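Local coordinates for protein branched-chain-amino-acid aminotransferase (Pseudomonas sp. UW4, PDB 6JIF) that catalyses pyridoxal-5'-phosphate-dependent transfer of amino groups between branched-chain amino acids and 2-oxo acids, as a fold-type IV aminotransferase, at residues A83-C86 / S90-L93; E132-P137 / C171-A176; F247-D252 / G331-K336. All blocks are in the same frame, centred on the assembly; numbering follows the deposited sequence.

Interaction 1: A83-C86 / S90-L93; sequences AYRC and SINL
Y84 and N92 face each other as a hydrogen-bonded pair in the antiparallel beta hairpin of strands 76-85 and 91-94. The N-H and C=O of both residues are satisfied within the pair: Y84 N donates a hydrogen bond to N92 O at 2.8 Å, and N92 N returns a straighter bond to Y84 O, 2.8 Å long with 166° at the hydrogen and in the carbonyl plane. Past the non-hydrogen-bonded pair R85-I91, C86 N donates to S90 O (2.8 Å, 170°), closing the ladder at the turn. N92 O also receives a CA-H...O contact from A83.

The polar side chains find their partners beyond the two strands. N92 OD1 bonds to K358 NZ and ND2 to Q345 O, while S90 OG is shared between D88 in the turn and the same lysine. R85 leaves its backbone with CG anti to N (chi1 179°), then bends at chi2 and chi3; this folds the guanidinium back, so that one face rests on I91 CG1 and NH1 reaches G89 O in the turn. Replacing R85 with an alanine would probably uncover that side of I91 and leave the G89 carbonyl without this donor. A83 CB meets L93 CD1 on the same sheet face, which helix 117-130 covers. On the Y84 face, C86 SG lies 3.2 Å from N92 OD1.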
loop_
_atom_site.group_PDB
_atom_site.type_symbol
_atom_site.label_atom_id
_atom_site.label_comp_id
_atom_site.label_asym_id
_atom_site.label_seq_id
_atom_site.Cartn_x
_atom_site.Cartn_y
_atom_site.Cartn_z
ATOM N N ALA B 83 -6.502 -25.352 6.475
ATOM C CA ALA B 83 -7.129 -26.493 7.132
ATOM C C ALA B 83 -6.737 -27.724 6.347
ATOM O O ALA B 83 -6.580 -27.635 5.134
ATOM C CB ALA B 83 -8.656 -26.380 7.189
ATOM N N TYR B 84 -6.506 -28.826 7.061
ATOM C CA TYR B 84 -6.000 -30.085 6.526
ATOM C C TYR B 84 -6.908 -31.245 6.935
ATOM O O TYR B 84 -7.350 -31.324 8.094
ATOM C CB TYR B 84 -4.595 -30.349 7.046
ATOM C CG TYR B 84 -3.609 -29.242 6.837
ATOM C CD1 TYR B 84 -3.511 -28.174 7.751
ATOM C CD2 TYR B 84 -2.762 -29.241 5.756
ATOM C CE1 TYR B 84 -2.595 -27.155 7.567
ATOM C CE2 TYR B 84 -1.835 -28.229 5.578
ATOM C CZ TYR B 84 -1.763 -27.188 6.481
ATOM O OH TYR B 84 -0.863 -26.161 6.306
ATOM N N ARG B 85 -7.170 -32.176 6.000
ATOM C CA ARG B 85 -7.831 -33.421 6.365
ATOM C C ARG B 85 -6.823 -34.357 7.042
ATOM O O ARG B 85 -5.731 -34.618 6.514
ATOM C CB ARG B 85 -8.442 -34.089 5.134
ATOM C CG ARG B 85 -9.112 -35.369 5.421
ATOM C CD ARG B 85 -10.392 -35.162 6.233
ATOM N NE ARG B 85 -11.417 -34.550 5.385
ATOM C CZ ARG B 85 -12.630 -34.203 5.785
ATOM N NH1 ARG B 85 -12.992 -34.423 7.041
ATOM N NH2 ARG B 85 -13.493 -33.664 4.919
ATOM N N CYS B 86 -7.168 -34.822 8.232
ATOM C CA CYS B 86 -6.311 -35.778 8.916
ATOM C C CYS B 86 -6.572 -37.220 8.419
ATOM O O CYS B 86 -7.640 -37.553 7.890
ATOM C CB CYS B 86 -6.579 -35.728 10.415
ATOM S SG CYS B 86 -6.293 -34.175 11.133
ATOM N N SER B 90 -10.681 -36.411 10.583
ATOM C CA SER B 90 -11.013 -35.115 11.181
ATOM C C SER B 90 -10.326 -34.007 10.381
ATOM O O SER B 90 -9.596 -34.270 9.425
ATOM C CB SER B 90 -10.625 -35.056 12.666
ATOM O OG SER B 90 -9.278 -35.415 12.894
ATOM N N ILE B 91 -10.550 -32.752 10.775
ATOM C CA ILE B 91 -10.054 -31.572 10.066
ATOM C C ILE B 91 -9.241 -30.681 11.017
ATOM O O ILE B 91 -9.763 -30.223 12.042
ATOM C CB ILE B 91 -11.220 -30.764 9.462
ATOM C CG1 ILE B 91 -12.077 -31.683 8.584
ATOM C CG2 ILE B 91 -10.668 -29.551 8.728
ATOM C CD1 ILE B 91 -13.377 -31.035 8.119
ATOM N N ASN B 92 -7.978 -30.395 10.661
ATOM C CA ASN B 92 -7.101 -29.550 11.474
ATOM C C ASN B 92 -7.066 -28.149 10.879
ATOM O O ASN B 92 -6.599 -27.964 9.757
ATOM C CB ASN B 92 -5.656 -30.078 11.511
ATOM C CG ASN B 92 -5.470 -31.210 12.453
ATOM O OD1 ASN B 92 -6.402 -31.604 13.102
ATOM N ND2 ASN B 92 -4.248 -31.735 12.553
ATOM N N LEU B 93 -7.492 -27.146 11.632
ATOM C CA LEU B 93 -7.235 -25.768 11.240
ATOM C C LEU B 93 -5.990 -25.299 11.997
ATOM O O LEU B 93 -5.996 -25.278 13.225
ATOM C CB LEU B 93 -8.470 -24.936 11.594
ATOM C CG LEU B 93 -8.497 -23.454 11.332
ATOM C CD1 LEU B 93 -8.381 -23.291 9.831
ATOM C CD2 LEU B 93 -9.822 -22.897 11.832
#

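Interaction 2: E132-P137 / C171-A176; sequences ERFIPP and CIPVGA
F134 and P173 lie side by side with their side chains pointing the same way, the phenyl ring alongside the pyrrolidine ring. The proline touches through CG and CD: both carbons approach F134 CD1, with CG at 4.1 Å, and CG meets the phenyl ring obliquely. F134 has CG anti to its own carbonyl carbon (chi1 -72°), which sets the ring beside P173. The main-chain oxygen, F134 O, comes within 3.5 Å of P173 CB, so the proline is touched by ring and backbone of the same residue. Two residues on, P136 also directs its ring at the strand, and its CG packs against V174 O at 3.9 Å.

I135, between the two touching residues, turns the other way, onto V128 and I91. Beyond the pair, F134 also packs on L144 and P136 on W28, while I172 reaches I157 of the second subunit. The 3-10 turn at 132-134, kept by I135 N to E132 O, and the prolines after it form part of the connection from helix 117-130 to strand 143-153, laid against the end of strand 164-174 in the antiparallel sheet of the N-terminal part of this fold-type IV aminotransferase.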
loop_
_atom_site.group_PDB
_atom_site.type_symbol
_atom_site.label_atom_id
_atom_site.label_comp_id
_atom_site.label_asym_id
_atom_site.label_seq_id
_atom_site.Cartn_x
_atom_site.Cartn_y
_atom_site.Cartn_z
ATOM N N GLU B 132 -16.601 -27.888 3.271
ATOM C CA GLU B 132 -15.866 -29.150 3.458
ATOM C C GLU B 132 -15.656 -29.939 2.168
ATOM O O GLU B 132 -14.675 -30.676 2.053
ATOM C CB GLU B 132 -16.542 -30.025 4.518
ATOM C CG GLU B 132 -16.581 -29.293 5.880
ATOM C CD GLU B 132 -16.686 -30.214 7.103
ATOM O OE1 GLU B 132 -16.901 -31.431 6.920
ATOM O OE2 GLU B 132 -16.555 -29.696 8.251
ATOM N N ARG B 133 -16.551 -29.831 1.189
ATOM C CA ARG B 133 -16.326 -30.657 -0.001
ATOM C C ARG B 133 -15.098 -30.230 -0.794
ATOM O O ARG B 133 -14.629 -30.985 -1.661
ATOM C CB ARG B 133 -17.559 -30.647 -0.903
ATOM C CG ARG B 133 -17.666 -29.489 -1.800
ATOM C CD ARG B 133 -18.934 -29.275 -2.423
ATOM N NE ARG B 133 -18.789 -28.225 -3.425
ATOM C CZ ARG B 133 -18.521 -28.336 -4.735
ATOM N NH1 ARG B 133 -18.581 -29.547 -5.244
ATOM N NH2 ARG B 133 -18.398 -27.238 -5.546
ATOM N N PHE B 134 -14.579 -29.046 -0.536
ATOM C CA PHE B 134 -13.360 -28.610 -1.186
ATOM C C PHE B 134 -12.109 -29.014 -0.412
ATOM O O PHE B 134 -11.011 -28.653 -0.823
ATOM C CB PHE B 134 -13.354 -27.073 -1.377
ATOM C CG PHE B 134 -14.306 -26.588 -2.445
ATOM C CD1 PHE B 134 -13.932 -26.602 -3.788
ATOM C CD2 PHE B 134 -15.583 -26.171 -2.120
ATOM C CE1 PHE B 134 -14.813 -26.177 -4.779
ATOM C CE2 PHE B 134 -16.459 -25.757 -3.103
ATOM C CZ PHE B 134 -16.065 -25.759 -4.443
ATOM N N ILE B 135 -12.229 -29.756 0.684
ATOM C CA ILE B 135 -11.006 -30.090 1.424
ATOM C C ILE B 135 -10.296 -31.250 0.714
ATOM O O ILE B 135 -10.874 -32.324 0.581
ATOM C CB ILE B 135 -11.316 -30.408 2.902
ATOM C CG1 ILE B 135 -11.893 -29.170 3.595
ATOM C CG2 ILE B 135 -10.047 -30.867 3.626
ATOM C CD1 ILE B 135 -12.353 -29.401 4.996
ATOM N N PRO B 136 -9.066 -31.106 0.230
ATOM C CA PRO B 136 -8.402 -32.258 -0.422
ATOM C C PRO B 136 -8.213 -33.404 0.558
ATOM O O PRO B 136 -7.878 -33.192 1.735
ATOM C CB PRO B 136 -7.063 -31.678 -0.886
ATOM C CG PRO B 136 -7.308 -30.188 -1.005
ATOM C CD PRO B 136 -8.252 -29.882 0.124
ATOM N N PRO B 137 -8.394 -34.646 0.106
ATOM C CA PRO B 137 -8.296 -35.789 1.029
ATOM C C PRO B 137 -6.894 -35.929 1.618
ATOM O O PRO B 137 -5.910 -35.427 1.075
ATOM C CB PRO B 137 -8.646 -36.989 0.149
ATOM C CG PRO B 137 -9.385 -36.435 -1.005
ATOM C CD PRO B 137 -8.996 -35.005 -1.187
ATOM N N CYS B 171 -12.315 -19.057 0.906
ATOM C CA CYS B 171 -11.377 -20.173 0.915
ATOM C C CYS B 171 -11.193 -20.707 -0.500
ATOM O O CYS B 171 -11.990 -20.449 -1.412
ATOM C CB CYS B 171 -11.834 -21.293 1.886
ATOM S SG CYS B 171 -13.301 -22.207 1.425
ATOM N N ILE B 172 -10.104 -21.435 -0.679
ATOM C CA ILE B 172 -9.791 -22.095 -1.969
ATOM C C ILE B 172 -9.067 -23.400 -1.684
ATOM O O ILE B 172 -8.258 -23.452 -0.754
ATOM C CB ILE B 172 -8.915 -21.215 -2.893
ATOM C CG1 ILE B 172 -7.649 -20.743 -2.161
ATOM C CG2 ILE B 172 -9.674 -20.026 -3.411
ATOM C CD1 ILE B 172 -6.636 -20.238 -3.145
ATOM N N PRO B 173 -9.322 -24.473 -2.448
ATOM C CA PRO B 173 -8.495 -25.669 -2.318
ATOM C C PRO B 173 -7.129 -25.387 -2.934
ATOM O O PRO B 173 -7.021 -24.691 -3.949
ATOM C CB PRO B 173 -9.275 -26.705 -3.128
ATOM C CG PRO B 173 -9.901 -25.877 -4.225
ATOM C CD PRO B 173 -10.330 -24.603 -3.517
ATOM N N VAL B 174 -6.064 -25.860 -2.276
ATOM C CA VAL B 174 -4.707 -25.603 -2.758
ATOM C C VAL B 174 -3.922 -26.904 -2.677
ATOM O O VAL B 174 -4.289 -27.844 -1.950
ATOM C CB VAL B 174 -4.004 -24.465 -1.967
ATOM C CG1 VAL B 174 -4.777 -23.122 -2.115
ATOM C CG2 VAL B 174 -3.858 -24.852 -0.476
ATOM N N GLY B 175 -2.908 -27.002 -3.523
ATOM C CA GLY B 175 -2.021 -28.140 -3.467
ATOM C C GLY B 175 -0.643 -27.676 -3.097
ATOM O O GLY B 175 -0.476 -26.719 -2.342
ATOM N N ALA B 176 0.363 -28.361 -3.628
ATOM C CA ALA B 176 1.741 -27.948 -3.426
ATOM C C ALA B 176 1.945 -26.629 -4.144
ATOM O O ALA B 176 1.490 -26.454 -5.278
ATOM C CB ALA B 176 2.698 -29.004 -3.989
#

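Interaction 3: F247-D252 / G331-K336; sequences FGITHD and GPVTQK
V333 and T334, in the first turn of helix 332-346, are the two residues that meet strand 245-250, at I249 and F247 respectively. The helix opens at G331, its N-cap, whose carbonyl accepts the first turn's bond from Q335 N; P332 follows. V333 then points toward the strand and meets I249 tip to tip. Its CG1, anti to the backbone N (chi1 177°), lies 3.9 Å from I249 CD1 and 4.0 Å from I249 CG1, while its CG2 approaches I249 CG2 at 4.1 Å. Both gamma branches of the valine are therefore used against the isoleucine.

T334 crosses F247 obliquely. Its OG1 sits at the ring edge, near the ring plane and 4.1 Å from F247 CE1. E299 grips both a side chain and a backbone NH at the start of the helix, OE1 bonding T334 OG1 and OE2 accepting from V333 N, and its negative charge would be expected to suit that helix end. F247 also meets the F255 ring at a small interplanar angle, and both F247 and T334 touch I309. The arrangement is helix-on-sheet packing, the first turn of the last helix packing on strand 245-250 of the mixed sheet in the larger, C-terminal part of the fold.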
loop_
_atom_site.group_PDB
_atom_site.type_symbol
_atom_site.label_atom_id
_atom_site.label_comp_id
_atom_site.label_asym_id
_atom_site.label_seq_id
_atom_site.Cartn_x
_atom_site.Cartn_y
_atom_site.Cartn_z
ATOM N N PHE B 247 15.309 -18.306 6.511
ATOM C CA PHE B 247 16.076 -18.922 7.581
ATOM C C PHE B 247 17.354 -19.515 6.983
ATOM O O PHE B 247 17.398 -19.898 5.806
ATOM C CB PHE B 247 15.253 -19.960 8.368
ATOM C CG PHE B 247 14.917 -21.189 7.582
ATOM C CD1 PHE B 247 15.823 -22.254 7.487
ATOM C CD2 PHE B 247 13.726 -21.271 6.880
ATOM C CE1 PHE B 247 15.511 -23.392 6.736
ATOM C CE2 PHE B 247 13.430 -22.390 6.097
ATOM C CZ PHE B 247 14.327 -23.459 6.029
ATOM N N GLY B 248 18.408 -19.505 7.789
ATOM C CA GLY B 248 19.637 -20.201 7.459
ATOM C C GLY B 248 19.928 -21.222 8.543
ATOM O O GLY B 248 19.542 -21.045 9.689
ATOM N N ILE B 249 20.628 -22.293 8.175
ATOM C CA ILE B 249 21.079 -23.317 9.117
ATOM C C ILE B 249 22.587 -23.225 9.174
ATOM O O ILE B 249 23.232 -23.424 8.147
ATOM C CB ILE B 249 20.674 -24.730 8.664
ATOM C CG1 ILE B 249 19.174 -24.833 8.431
ATOM C CG2 ILE B 249 21.206 -25.771 9.684
ATOM C CD1 ILE B 249 18.316 -24.537 9.676
ATOM N N THR B 250 23.156 -22.869 10.322
ATOM C CA THR B 250 24.597 -22.684 10.418
ATOM C C THR B 250 25.342 -24.015 10.391
ATOM O O THR B 250 24.771 -25.094 10.562
ATOM C CB THR B 250 24.998 -21.974 11.703
ATOM O OG1 THR B 250 24.659 -22.821 12.813
ATOM C CG2 THR B 250 24.286 -20.668 11.795
ATOM N N HIS B 251 26.668 -23.917 10.246
ATOM C CA HIS B 251 27.490 -25.126 10.262
ATOM C C HIS B 251 27.392 -25.866 11.581
ATOM O O HIS B 251 27.497 -27.096 11.595
ATOM C CB HIS B 251 28.922 -24.774 9.916
ATOM C CG HIS B 251 29.063 -24.339 8.496
ATOM N ND1 HIS B 251 29.120 -25.236 7.457
ATOM C CD2 HIS B 251 29.096 -23.106 7.938
ATOM C CE1 HIS B 251 29.186 -24.577 6.316
ATOM N NE2 HIS B 251 29.188 -23.280 6.579
ATOM N N ASP B 252 27.156 -25.158 12.695
ATOM C CA ASP B 252 26.888 -25.831 13.959
ATOM C C ASP B 252 25.408 -25.981 14.231
ATOM O O ASP B 252 25.001 -26.002 15.397
ATOM C CB ASP B 252 27.570 -25.145 15.143
ATOM C CG ASP B 252 27.378 -23.659 15.175
ATOM O OD1 ASP B 252 26.619 -23.094 14.361
ATOM O OD2 ASP B 252 28.035 -23.044 16.044
ATOM N N GLY B 331 18.861 -30.085 1.678
ATOM C CA GLY B 331 19.712 -30.494 2.763
ATOM C C GLY B 331 18.894 -31.156 3.824
ATOM O O GLY B 331 17.659 -31.013 3.877
ATOM N N PRO B 332 19.569 -31.957 4.658
ATOM C CA PRO B 332 18.847 -32.837 5.597
ATOM C C PRO B 332 18.139 -32.095 6.717
ATOM O O PRO B 332 17.104 -32.585 7.220
ATOM C CB PRO B 332 19.948 -33.749 6.140
ATOM C CG PRO B 332 21.200 -32.939 6.008
ATOM C CD PRO B 332 21.027 -32.149 4.723
ATOM N N VAL B 333 18.702 -30.975 7.170
ATOM C CA VAL B 333 18.046 -30.251 8.252
ATOM C C VAL B 333 16.733 -29.682 7.755
ATOM O O VAL B 333 15.720 -29.737 8.454
ATOM C CB VAL B 333 18.951 -29.154 8.835
ATOM C CG1 VAL B 333 18.150 -28.376 9.944
ATOM C CG2 VAL B 333 20.220 -29.778 9.382
ATOM N N THR B 334 16.744 -29.083 6.553
ATOM C CA THR B 334 15.523 -28.568 5.949
ATOM C C THR B 334 14.502 -29.671 5.782
ATOM O O THR B 334 13.312 -29.470 6.059
ATOM C CB THR B 334 15.844 -27.909 4.587
ATOM O OG1 THR B 334 16.691 -26.768 4.794
ATOM C CG2 THR B 334 14.561 -27.436 3.871
ATOM N N GLN B 335 14.956 -30.861 5.376
ATOM C CA GLN B 335 14.020 -31.949 5.199
ATOM C C GLN B 335 13.382 -32.295 6.535
ATOM O O GLN B 335 12.175 -32.483 6.610
ATOM C CB GLN B 335 14.709 -33.174 4.583
ATOM C CG GLN B 335 15.018 -32.896 3.123
ATOM C CD GLN B 335 15.363 -34.116 2.302
ATOM O OE1 GLN B 335 16.534 -34.489 2.168
ATOM N NE2 GLN B 335 14.343 -34.741 1.735
ATOM N N LYS B 336 14.189 -32.312 7.610
ATOM C CA LYS B 336 13.681 -32.673 8.935
ATOM C C LYS B 336 12.670 -31.641 9.438
ATOM O O LYS B 336 11.617 -32.012 9.980
ATOM C CB LYS B 336 14.866 -32.830 9.896
ATOM C CG LYS B 336 14.497 -33.213 11.330
ATOM C CD LYS B 336 15.757 -33.426 12.218
ATOM C CE LYS B 336 16.617 -32.136 12.340
ATOM N NZ LYS B 336 17.809 -32.303 13.260
#

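In the fold
From the N terminus, interaction 1 closes first, across the three-residue turn between strands 76-85 and 91-94. Interaction 2 follows, spanning the 33 residues that include strand 143-153 and bringing the segment after helix 117-130 back to strand 164-174. Interaction 3 joins residues 247-252 to 331-336 over 78 residues. The three closures run in series, neither nesting nor crossing. Interactions 1 and 2 adjoin, reaching the same seven-stranded antiparallel sheet: I91 CD1 packs on I135 CD1, and R85 CB on P136 O. Interaction 3 stands apart on the mixed sheet, its centre about 28 Å from that of interaction 1 and about 30 Å from that of interaction 2.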